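Local coordinates for protein bifunctional enzyme IspD/IspF (Campylobacter jejuni, PDB 1W55) that catalyses two non-consecutive steps of isoprenoid precursor biosynthesis, transferring CMP from CTP to methylerythritol phosphate and later cyclising the phosphorylated product to a cyclodiphosphate with release of CMP, at residues A[306-311]-A[354-359]; A[76-81]-A[162-167]; A[298-303]-A[361-366]. One frame throughout, in Å; residues are numbered along the deposited sequence.

Contacts 1 and 3 are two parts of one strand pairing in the synthase (IspF) half of the chain: both draw on strands 298-308 and 354-365, their centres lie about 23 Å apart, and both touch the second subunit. Contact 1 sits at the end beside CMP and geranyl diphosphate, contact 3 at the other end of the pair. Contact 2 belongs to the cytidylyltransferase (IspD) half, across the centre of the chain. Its centre is about 54 Å from that of contact 1 and about 38 Å from that of contact 3, and it touches neither. Contacts 1 and 2 each have a CMP molecule of their own, consistent with two separate active sites.

Contact 1 (A[306-311]-A[354-359]); sequences CVMAQS and GMAVLS. With C (cytidine-5'-monophosphate), chain C.
The cytidine pocket of the synthase active site borders the strand pair in which V307, M308 and A309 face V357, A356 and M355. The strands run antiparallel, their axes 4.7 Å apart at an angle of 165°. Reciprocal bonds set the register: C306 N to L358 O (2.7 Å) and L358 N to C306 O, then M308 N to A356 O and A356 N to M308 O (3.1 Å). V307 and V357 form the non-hydrogen-bonded pair between them.

On the face with V307, its CG1 meets M355 CE at 3.4 Å, tighter than usual for two carbons. M355 starts with CG between its backbone N and carbonyl carbon (chi1 80°) and bends at chi3, which brings its methyl across to V307; its CB lies 4.0 Å from A309 CB. Helix 248-260 packs on this face through V248. These are inner strands of the IspF sheet, and the other face looks into the trimer: L358 packs on L358 of both the second and third subunits, while M308, whose CE lies 3.9 Å from A356 CB, touches F216 of the second subunit and bound geranyl diphosphate.

Past the strand end, a water spans Q310 N and G354 O. A309 O accepts a hydrogen bond from N4 of CMP at 3.0 Å, nearly straight (172°), and D265 of the second subunit bonds the same nucleotide.

Contact 2 (A[76-81]-A[162-167]); sequences RAESLK and QNLEFT. With C (cytidine-5'-monophosphate), chain D.
Water-mediated packing of a loop against the first turns of a helix joins A77 and R76 to L164, F166 and T167, beside the CMP site of the cytidylyltransferase domain. The loop is 162-167, between helices 153-159 and 169-174. One water takes the hydrogen of A77 N (2.9 Å) and donates to both L164 O and F166 O; a second accepts from R76 NH1 and donates to F166 O, 2.7 Å from that oxygen.

Apolar contact centres on L164. Its CD1 reaches E78 CG at 4.0 Å, its CD2 lies 3.8 Å from K81 CD, where the two side chains cross at about a right angle, and its CB is 4.3 Å from A77 CB. K81 NZ itself bonds L160 O. Within the loop N163 OD1 accepts a hydrogen bond from E165 N, an Asx turn that shapes the chain just where L164 projects.

In this GT-A-type fold, helix 76-84 also presents S79, whose OG donates to N3 of CMP at 2.7 Å. R76 extends from CG to NE between loop and nucleotide: T167 O lies over one face of its guanidinium and 3.3 Å from R76 CD, while C5' of CMP lies at the edge. Salt bridges to D96 and D169 fix the guanidinium, and T167 OG1 bonds T129 of the fourth subunit.

Contact 3 (A[298-303]-A[361-366]); sequences FELINI and VNLKYF
K364 lies across I301 and beside E299, and each of its carbons finds a partner. CB touches I301 CD1 at 3.8 Å. With chi1 at 68°, CG sits between the backbone N and carbonyl carbon, 3.7 Å from E299 O; CD then passes I301 CG1, and CE comes to 3.7 Å from E299 OE1. NZ stops 4.2 Å from E299 OE1, too far for a salt bridge, and pairs instead with E209 of the second subunit.

Beneath it the two strands of the IspF sheet are antiparallel, with E299 and K364 a hydrogen-bonded pair. Between the non-hydrogen-bonded pairs L300-L363 and I303-V361, I301 and N302 stand opposite N362 alone; with the helical backbone of I301 (psi -50°), this is a classic beta bulge. I301 N bonds N362 O at 2.8 Å, and N362 N bonds N302 O weakly. N302 and N362 bond backbone oxygens of T212 and I210, respectively, of the second subunit.

The face carrying L300, I303, V361 and L363 packs against helices 248-260 and 282-295; L300 CD2 meets V361 CG1 at 3.5 Å. At the strand end the planes of the F298 and Y365 rings are 28° apart, but the rings are offset and scarcely overlap, and L363 CD1 makes an off-centre CH-pi contact, 4.2 Å from the F298 centroid.

Contact 1 (A[306-311]-A[354-359])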
loop_
_atom_site.group_PDB
_atom_site.type_symbol
_atom_site.label_atom_id
_atom_site.label_comp_id
_atom_site.label_asym_id
_atom_site.label_seq_id
_atom_site.Cartn_x
_atom_site.Cartn_y
_atom_site.Cartn_z
ATOM N N CYS A 306 8.319 39.433 -19.690
ATOM C CA CYS A 306 8.749 40.055 -20.916
ATOM C C CYS A 306 8.660 41.572 -20.806
ATOM O O CYS A 306 7.579 42.132 -20.609
ATOM C CB CYS A 306 7.950 39.559 -22.121
ATOM S SG CYS A 306 8.699 40.199 -23.648
ATOM N N VAL A 307 9.817 42.223 -20.894
ATOM C CA VAL A 307 9.890 43.671 -20.871
ATOM C C VAL A 307 9.870 44.114 -22.322
ATOM O O VAL A 307 10.655 43.628 -23.141
ATOM C CB VAL A 307 11.191 44.192 -20.202
ATOM C CG1 VAL A 307 11.238 45.725 -20.240
ATOM C CG2 VAL A 307 11.340 43.677 -18.760
ATOM N N MET A 308 8.961 45.024 -22.642
ATOM C CA MET A 308 8.902 45.590 -23.976
ATOM C C MET A 308 9.422 47.020 -23.905
ATOM O O MET A 308 8.794 47.912 -23.320
ATOM C CB MET A 308 7.486 45.497 -24.533
ATOM C CG MET A 308 6.939 44.050 -24.505
ATOM S SD MET A 308 5.149 43.880 -24.179
ATOM C CE MET A 308 4.529 45.079 -25.131
ATOM N N ALA A 309 10.608 47.214 -24.464
ATOM C CA ALA A 309 11.280 48.505 -24.405
ATOM C C ALA A 309 12.257 48.664 -25.562
ATOM O O ALA A 309 13.099 47.787 -25.811
ATOM C CB ALA A 309 12.003 48.671 -23.076
ATOM N N GLN A 310 12.143 49.784 -26.263
ATOM C CA GLN A 310 13.109 50.134 -27.298
ATOM C C GLN A 310 14.501 50.380 -26.692
ATOM O O GLN A 310 15.511 49.918 -27.241
ATOM C CB GLN A 310 12.617 51.338 -28.105
ATOM C CG GLN A 310 13.252 51.465 -29.477
ATOM C CD GLN A 310 12.973 50.280 -30.390
ATOM O OE1 GLN A 310 11.831 49.861 -30.546
ATOM N NE2 GLN A 310 14.023 49.753 -31.009
ATOM N N SER A 311 14.531 51.065 -25.545
ATOM C CA SER A 311 15.762 51.352 -24.802
ATOM C C SER A 311 15.434 51.501 -23.314
ATOM O O SER A 311 14.278 51.737 -22.968
ATOM C CB SER A 311 16.406 52.661 -25.309
ATOM O OG SER A 311 16.630 52.621 -26.709
ATOM N N GLY A 354 7.107 55.221 -23.868
ATOM C CA GLY A 354 6.875 54.469 -22.650
ATOM C C GLY A 354 7.423 53.068 -22.762
ATOM O O GLY A 354 8.043 52.705 -23.769
ATOM N N MET A 355 7.216 52.282 -21.715
ATOM C CA MET A 355 7.561 50.869 -21.771
ATOM C C MET A 355 6.509 49.996 -21.088
ATOM O O MET A 355 5.783 50.453 -20.191
ATOM C CB MET A 355 8.986 50.617 -21.255
ATOM C CG MET A 355 9.169 50.573 -19.755
ATOM S SD MET A 355 10.815 49.881 -19.303
ATOM C CE MET A 355 10.390 48.559 -18.622
ATOM N N ALA A 356 6.431 48.744 -21.519
ATOM C CA ALA A 356 5.452 47.827 -20.965
ATOM C C ALA A 356 6.125 46.562 -20.449
ATOM O O ALA A 356 7.224 46.203 -20.887
ATOM C CB ALA A 356 4.384 47.496 -22.011
ATOM N N VAL A 357 5.471 45.901 -19.499
ATOM C CA VAL A 357 5.972 44.649 -18.948
ATOM C C VAL A 357 4.851 43.598 -18.875
ATOM O O VAL A 357 3.797 43.835 -18.274
ATOM C CB VAL A 357 6.641 44.847 -17.565
ATOM C CG1 VAL A 357 7.135 43.517 -17.030
ATOM C CG2 VAL A 357 7.816 45.877 -17.639
ATOM N N LEU A 358 5.085 42.454 -19.516
ATOM C CA LEU A 358 4.206 41.294 -19.411
ATOM C C LEU A 358 4.799 40.289 -18.420
ATOM O O LEU A 358 5.969 39.897 -18.554
ATOM C CB LEU A 358 4.022 40.633 -20.784
ATOM C CG LEU A 358 3.207 39.328 -20.817
ATOM C CD1 LEU A 358 1.719 39.602 -20.524
ATOM C CD2 LEU A 358 3.385 38.583 -22.156
ATOM N N SER A 359 3.995 39.871 -17.443
ATOM C CA SER A 359 4.392 38.881 -16.443
ATOM C C SER A 359 3.485 37.658 -16.464
ATOM O O SER A 359 2.278 37.784 -16.664
ATOM C CB SER A 359 4.360 39.477 -15.024
ATOM O OG SER A 359 5.213 40.601 -14.911
HETATM O OP3 C C . 14.094 41.264 -30.684
HETATM P P C C . 14.855 42.554 -30.627
HETATM O OP1 C C . 14.025 43.720 -30.197
HETATM O OP2 C C . 15.621 42.805 -31.894
HETATM O "O5'" C C . 15.937 42.348 -29.463
HETATM C "C5'" C C . 16.979 41.388 -29.573
HETATM C "C4'" C C . 17.464 40.986 -28.181
HETATM O "O4'" C C . 17.944 42.113 -27.432
HETATM C "C3'" C C . 16.393 40.364 -27.285
HETATM O "O3'" C C . 16.249 38.963 -27.506
HETATM C "C2'" C C . 16.907 40.659 -25.887
HETATM O "O2'" C C . 17.915 39.710 -25.546
HETATM C "C1'" C C . 17.658 41.964 -26.031
HETATM N N1 C C . 16.987 43.187 -25.524
HETATM C C2 C C . 17.347 43.732 -24.272
HETATM O O2 C C . 18.199 43.151 -23.566
HETATM N N3 C C . 16.773 44.876 -23.817
HETATM C C4 C C . 15.837 45.516 -24.558
HETATM N N4 C C . 15.256 46.664 -24.110
HETATM C C5 C C . 15.459 44.989 -25.786
HETATM C C6 C C . 16.058 43.822 -26.261
HETATM O O HOH W 1 10.280 52.075 -25.322
#

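Contact 2 (A[76-81]-A[162-167])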
loop_
_atom_site.group_PDB
_atom_site.type_symbol
_atom_site.label_atom_id
_atom_site.label_comp_id
_atom_site.label_asym_id
_atom_site.label_seq_id
_atom_site.Cartn_x
_atom_site.Cartn_y
_atom_site.Cartn_z
ATOM N N ARG A 76 -13.394 33.995 20.941
ATOM C CA ARG A 76 -14.250 32.860 20.629
ATOM C C ARG A 76 -15.691 33.095 21.096
ATOM O O ARG A 76 -16.640 32.979 20.303
ATOM C CB ARG A 76 -13.671 31.596 21.276
ATOM C CG ARG A 76 -14.305 30.286 20.811
ATOM C CD ARG A 76 -13.771 29.065 21.558
ATOM N NE ARG A 76 -14.322 27.801 21.071
ATOM C CZ ARG A 76 -15.532 27.318 21.371
ATOM N NH1 ARG A 76 -16.373 27.995 22.157
ATOM N NH2 ARG A 76 -15.910 26.145 20.871
ATOM N N ALA A 77 -15.850 33.444 22.374
ATOM C CA ALA A 77 -17.181 33.620 22.967
ATOM C C ALA A 77 -17.959 34.768 22.332
ATOM O O ALA A 77 -19.184 34.672 22.168
ATOM C CB ALA A 77 -17.089 33.798 24.485
ATOM N N GLU A 78 -17.264 35.846 21.959
ATOM C CA GLU A 78 -17.930 36.920 21.220
ATOM C C GLU A 78 -18.354 36.525 19.809
ATOM O O GLU A 78 -19.470 36.848 19.396
ATOM C CB GLU A 78 -17.135 38.225 21.186
ATOM C CG GLU A 78 -18.070 39.400 20.905
ATOM C CD GLU A 78 -17.385 40.740 20.711
ATOM O OE1 GLU A 78 -16.141 40.809 20.618
ATOM O OE2 GLU A 78 -18.121 41.748 20.650
ATOM N N SER A 79 -17.489 35.841 19.065
ATOM C CA SER A 79 -17.900 35.326 17.755
ATOM C C SER A 79 -19.120 34.429 17.903
ATOM O O SER A 79 -20.083 34.546 17.146
ATOM C CB SER A 79 -16.765 34.563 17.074
ATOM O OG SER A 79 -15.620 35.388 16.932
ATOM N N LEU A 80 -19.077 33.555 18.904
ATOM C CA LEU A 80 -20.166 32.630 19.198
ATOM C C LEU A 80 -21.473 33.364 19.521
ATOM O O LEU A 80 -22.531 33.040 18.974
ATOM C CB LEU A 80 -19.772 31.691 20.358
ATOM C CG LEU A 80 -20.813 30.624 20.741
ATOM C CD1 LEU A 80 -21.378 29.876 19.509
ATOM C CD2 LEU A 80 -20.227 29.638 21.742
ATOM N N LYS A 81 -21.382 34.352 20.410
ATOM C CA LYS A 81 -22.542 35.133 20.831
ATOM C C LYS A 81 -23.215 35.812 19.643
ATOM O O LYS A 81 -24.449 35.802 19.525
ATOM C CB LYS A 81 -22.134 36.161 21.900
ATOM C CG LYS A 81 -23.192 37.217 22.219
ATOM C CD LYS A 81 -22.725 38.157 23.328
ATOM C CE LYS A 81 -23.910 38.874 23.979
ATOM N NZ LYS A 81 -23.519 39.448 25.298
ATOM N N GLN A 162 -22.921 38.360 29.600
ATOM C CA GLN A 162 -21.935 39.326 30.085
ATOM C C GLN A 162 -20.483 38.883 29.961
ATOM O O GLN A 162 -19.612 39.695 29.635
ATOM C CB GLN A 162 -22.214 39.680 31.547
ATOM C CG GLN A 162 -23.434 40.565 31.738
ATOM C CD GLN A 162 -23.712 40.861 33.190
ATOM O OE1 GLN A 162 -22.804 40.797 34.027
ATOM N NE2 GLN A 162 -24.962 41.197 33.497
ATOM N N ASN A 163 -20.219 37.612 30.258
ATOM C CA ASN A 163 -18.858 37.096 30.268
ATOM C C ASN A 163 -18.462 36.489 28.920
ATOM O O ASN A 163 -19.003 35.470 28.498
ATOM C CB ASN A 163 -18.691 36.085 31.401
ATOM C CG ASN A 163 -17.252 35.618 31.580
ATOM O OD1 ASN A 163 -16.367 35.895 30.756
ATOM N ND2 ASN A 163 -17.011 34.896 32.667
ATOM N N LEU A 164 -17.505 37.123 28.253
ATOM C CA LEU A 164 -17.058 36.674 26.941
ATOM C C LEU A 164 -15.661 36.040 26.968
ATOM O O LEU A 164 -14.967 36.008 25.941
ATOM C CB LEU A 164 -17.135 37.826 25.929
ATOM C CG LEU A 164 -18.532 38.439 25.752
ATOM C CD1 LEU A 164 -18.492 39.674 24.862
ATOM C CD2 LEU A 164 -19.528 37.407 25.209
ATOM N N GLU A 165 -15.273 35.516 28.133
ATOM C CA GLU A 165 -13.930 34.944 28.337
ATOM C C GLU A 165 -13.877 33.414 28.236
ATOM O O GLU A 165 -12.783 32.834 28.142
ATOM C CB GLU A 165 -13.355 35.354 29.705
ATOM C CG GLU A 165 -13.070 36.840 29.865
ATOM C CD GLU A 165 -11.762 37.251 29.216
ATOM O OE1 GLU A 165 -10.718 37.224 29.912
ATOM O OE2 GLU A 165 -11.777 37.597 28.008
ATOM N N PHE A 166 -15.049 32.774 28.288
ATOM C CA PHE A 166 -15.160 31.313 28.243
ATOM C C PHE A 166 -14.474 30.749 26.994
ATOM O O PHE A 166 -14.666 31.267 25.889
ATOM C CB PHE A 166 -16.633 30.898 28.245
ATOM C CG PHE A 166 -17.390 31.310 29.477
ATOM C CD1 PHE A 166 -18.493 32.167 29.377
ATOM C CD2 PHE A 166 -17.021 30.835 30.735
ATOM C CE1 PHE A 166 -19.218 32.541 30.505
ATOM C CE2 PHE A 166 -17.742 31.209 31.882
ATOM C CZ PHE A 166 -18.841 32.064 31.759
ATOM N N THR A 167 -13.652 29.719 27.182
ATOM C CA THR A 167 -12.912 29.112 26.073
ATOM C C THR A 167 -13.692 27.955 25.444
ATOM O O THR A 167 -13.294 27.424 24.405
ATOM C CB THR A 167 -11.531 28.605 26.525
ATOM O OG1 THR A 167 -11.710 27.607 27.537
ATOM C CG2 THR A 167 -10.712 29.718 27.213
HETATM O OP3 C D . -8.411 27.677 20.386
HETATM P P C D . -9.003 29.064 20.318
HETATM O OP1 C D . -8.014 30.098 19.843
HETATM O OP2 C D . -9.834 29.455 21.519
HETATM O "O5'" C D . -10.022 29.006 19.070
HETATM C "C5'" C D . -11.122 28.108 19.037
HETATM C "C4'" C D . -11.972 28.369 17.793
HETATM O "O4'" C D . -12.677 29.613 17.892
HETATM C "C3'" C D . -11.146 28.436 16.523
HETATM O "O3'" C D . -11.808 27.640 15.557
HETATM C "C2'" C D . -11.168 29.892 16.109
HETATM O "O2'" C D . -11.126 30.070 14.698
HETATM C "C1'" C D . -12.477 30.382 16.706
HETATM N N1 C D . -12.396 31.801 17.045
HETATM C C2 C D . -13.393 32.664 16.559
HETATM O O2 C D . -14.334 32.212 15.852
HETATM N N3 C D . -13.318 33.974 16.868
HETATM C C4 C D . -12.296 34.467 17.619
HETATM N N4 C D . -12.242 35.794 17.907
HETATM C C5 C D . -11.301 33.624 18.103
HETATM C C6 C D . -11.377 32.272 17.796
HETATM O O HOH W 2 -16.287 30.405 23.853
HETATM O O HOH W 3 -13.860 33.538 24.471
#

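Contact 3 (A[298-303]-A[361-366])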
loop_
_atom_site.group_PDB
_atom_site.type_symbol
_atom_site.label_atom_id
_atom_site.label_comp_id
_atom_site.label_asym_id
_atom_site.label_seq_id
_atom_site.Cartn_x
_atom_site.Cartn_y
_atom_site.Cartn_z
ATOM N N PHE A 298 -1.208 29.783 -0.822
ATOM C CA PHE A 298 -0.566 29.615 -2.117
ATOM C C PHE A 298 0.945 29.791 -2.031
ATOM O O PHE A 298 1.459 30.406 -1.091
ATOM C CB PHE A 298 -1.122 30.639 -3.105
ATOM C CG PHE A 298 -2.473 30.290 -3.644
ATOM C CD1 PHE A 298 -3.601 31.002 -3.244
ATOM C CD2 PHE A 298 -2.622 29.249 -4.547
ATOM C CE1 PHE A 298 -4.840 30.677 -3.752
ATOM C CE2 PHE A 298 -3.856 28.925 -5.063
ATOM C CZ PHE A 298 -4.966 29.625 -4.673
ATOM N N GLU A 299 1.640 29.287 -3.047
ATOM C CA GLU A 299 3.089 29.344 -3.126
ATOM C C GLU A 299 3.484 29.440 -4.607
ATOM O O GLU A 299 2.892 28.768 -5.453
ATOM C CB GLU A 299 3.653 28.062 -2.506
ATOM C CG GLU A 299 5.160 27.976 -2.450
ATOM C CD GLU A 299 5.649 26.722 -1.735
ATOM O OE1 GLU A 299 4.798 25.919 -1.263
ATOM O OE2 GLU A 299 6.888 26.539 -1.663
ATOM N N LEU A 300 4.482 30.267 -4.909
ATOM C CA LEU A 300 4.959 30.432 -6.274
ATOM C C LEU A 300 5.751 29.227 -6.784
ATOM O O LEU A 300 6.556 28.650 -6.062
ATOM C CB LEU A 300 5.805 31.706 -6.401
ATOM C CG LEU A 300 5.054 33.032 -6.615
ATOM C CD1 LEU A 300 5.960 34.210 -6.280
ATOM C CD2 LEU A 300 4.515 33.172 -8.038
ATOM N N ILE A 301 5.516 28.858 -8.038
ATOM C CA ILE A 301 6.360 27.868 -8.692
ATOM C C ILE A 301 7.393 28.599 -9.522
ATOM O O ILE A 301 8.586 28.314 -9.411
ATOM C CB ILE A 301 5.539 26.884 -9.575
ATOM C CG1 ILE A 301 4.716 25.930 -8.696
ATOM C CG2 ILE A 301 6.470 26.102 -10.500
ATOM C CD1 ILE A 301 3.738 25.064 -9.478
ATOM N N ASN A 302 6.958 29.549 -10.349
ATOM C CA ASN A 302 7.919 30.262 -11.192
ATOM C C ASN A 302 7.368 31.562 -11.715
ATOM O O ASN A 302 6.162 31.796 -11.645
ATOM C CB ASN A 302 8.405 29.385 -12.359
ATOM C CG ASN A 302 7.409 29.339 -13.524
ATOM O OD1 ASN A 302 6.273 28.902 -13.363
ATOM N ND2 ASN A 302 7.836 29.806 -14.694
ATOM N N ILE A 303 8.272 32.395 -12.234
ATOM C CA ILE A 303 7.954 33.697 -12.780
ATOM C C ILE A 303 8.632 33.833 -14.137
ATOM O O ILE A 303 9.821 33.524 -14.280
ATOM C CB ILE A 303 8.468 34.799 -11.838
ATOM C CG1 ILE A 303 7.597 34.879 -10.585
ATOM C CG2 ILE A 303 8.540 36.172 -12.548
ATOM C CD1 ILE A 303 8.352 35.406 -9.375
ATOM N N VAL A 361 2.923 33.968 -14.054
ATOM C CA VAL A 361 3.216 33.326 -12.788
ATOM C C VAL A 361 2.397 32.022 -12.707
ATOM O O VAL A 361 1.303 31.935 -13.266
ATOM C CB VAL A 361 2.838 34.345 -11.697
ATOM C CG1 VAL A 361 2.082 33.739 -10.547
ATOM C CG2 VAL A 361 4.048 35.175 -11.300
ATOM N N ASN A 362 2.957 30.999 -12.066
ATOM C CA ASN A 362 2.216 29.797 -11.717
ATOM C C ASN A 362 2.265 29.657 -10.198
ATOM O O ASN A 362 3.330 29.773 -9.588
ATOM C CB ASN A 362 2.806 28.554 -12.403
ATOM C CG ASN A 362 2.081 28.188 -13.702
ATOM O OD1 ASN A 362 1.130 28.852 -14.114
ATOM N ND2 ASN A 362 2.521 27.115 -14.336
ATOM N N LEU A 363 1.096 29.459 -9.598
ATOM C CA LEU A 363 0.956 29.277 -8.163
ATOM C C LEU A 363 0.423 27.873 -7.907
ATOM O O LEU A 363 -0.455 27.396 -8.636
ATOM C CB LEU A 363 -0.089 30.244 -7.611
ATOM C CG LEU A 363 0.148 31.706 -7.285
ATOM C CD1 LEU A 363 -1.136 32.237 -6.578
ATOM C CD2 LEU A 363 1.409 31.902 -6.414
ATOM N N LYS A 364 0.939 27.232 -6.864
ATOM C CA LYS A 364 0.378 25.977 -6.367
ATOM C C LYS A 364 -0.053 26.205 -4.926
ATOM O O LYS A 364 0.239 27.258 -4.352
ATOM C CB LYS A 364 1.426 24.874 -6.406
ATOM C CG LYS A 364 2.551 25.094 -5.423
ATOM C CD LYS A 364 3.622 24.038 -5.540
ATOM C CE LYS A 364 4.784 24.359 -4.611
ATOM N NZ LYS A 364 5.671 23.191 -4.371
ATOM N N TYR A 365 -0.734 25.222 -4.347
ATOM C CA TYR A 365 -1.064 25.264 -2.923
ATOM C C TYR A 365 0.161 24.976 -2.080
ATOM O O TYR A 365 0.927 24.054 -2.367
ATOM C CB TYR A 365 -2.160 24.252 -2.574
ATOM C CG TYR A 365 -3.487 24.545 -3.223
ATOM C CD1 TYR A 365 -4.165 23.551 -3.932
ATOM C CD2 TYR A 365 -4.082 25.799 -3.113
ATOM C CE1 TYR A 365 -5.400 23.793 -4.520
ATOM C CE2 TYR A 365 -5.324 26.061 -3.716
ATOM C CZ TYR A 365 -5.966 25.043 -4.422
ATOM O OH TYR A 365 -7.185 25.270 -5.017
ATOM N N PHE A 366 0.320 25.752 -1.019
ATOM C CA PHE A 366 1.391 25.521 -0.069
ATOM C C PHE A 366 1.338 24.088 0.439
ATOM O O PHE A 366 0.296 23.611 0.889
ATOM C CB PHE A 366 1.289 26.497 1.117
ATOM C CG PHE A 366 2.288 26.212 2.208
ATOM C CD1 PHE A 366 3.656 26.264 1.947
ATOM C CD2 PHE A 366 1.862 25.849 3.485
ATOM C CE1 PHE A 366 4.593 25.981 2.954
ATOM C CE2 PHE A 366 2.784 25.574 4.503
ATOM C CZ PHE A 366 4.148 25.628 4.240
HETATM O O HOH W 4 7.881 25.606 -4.973
#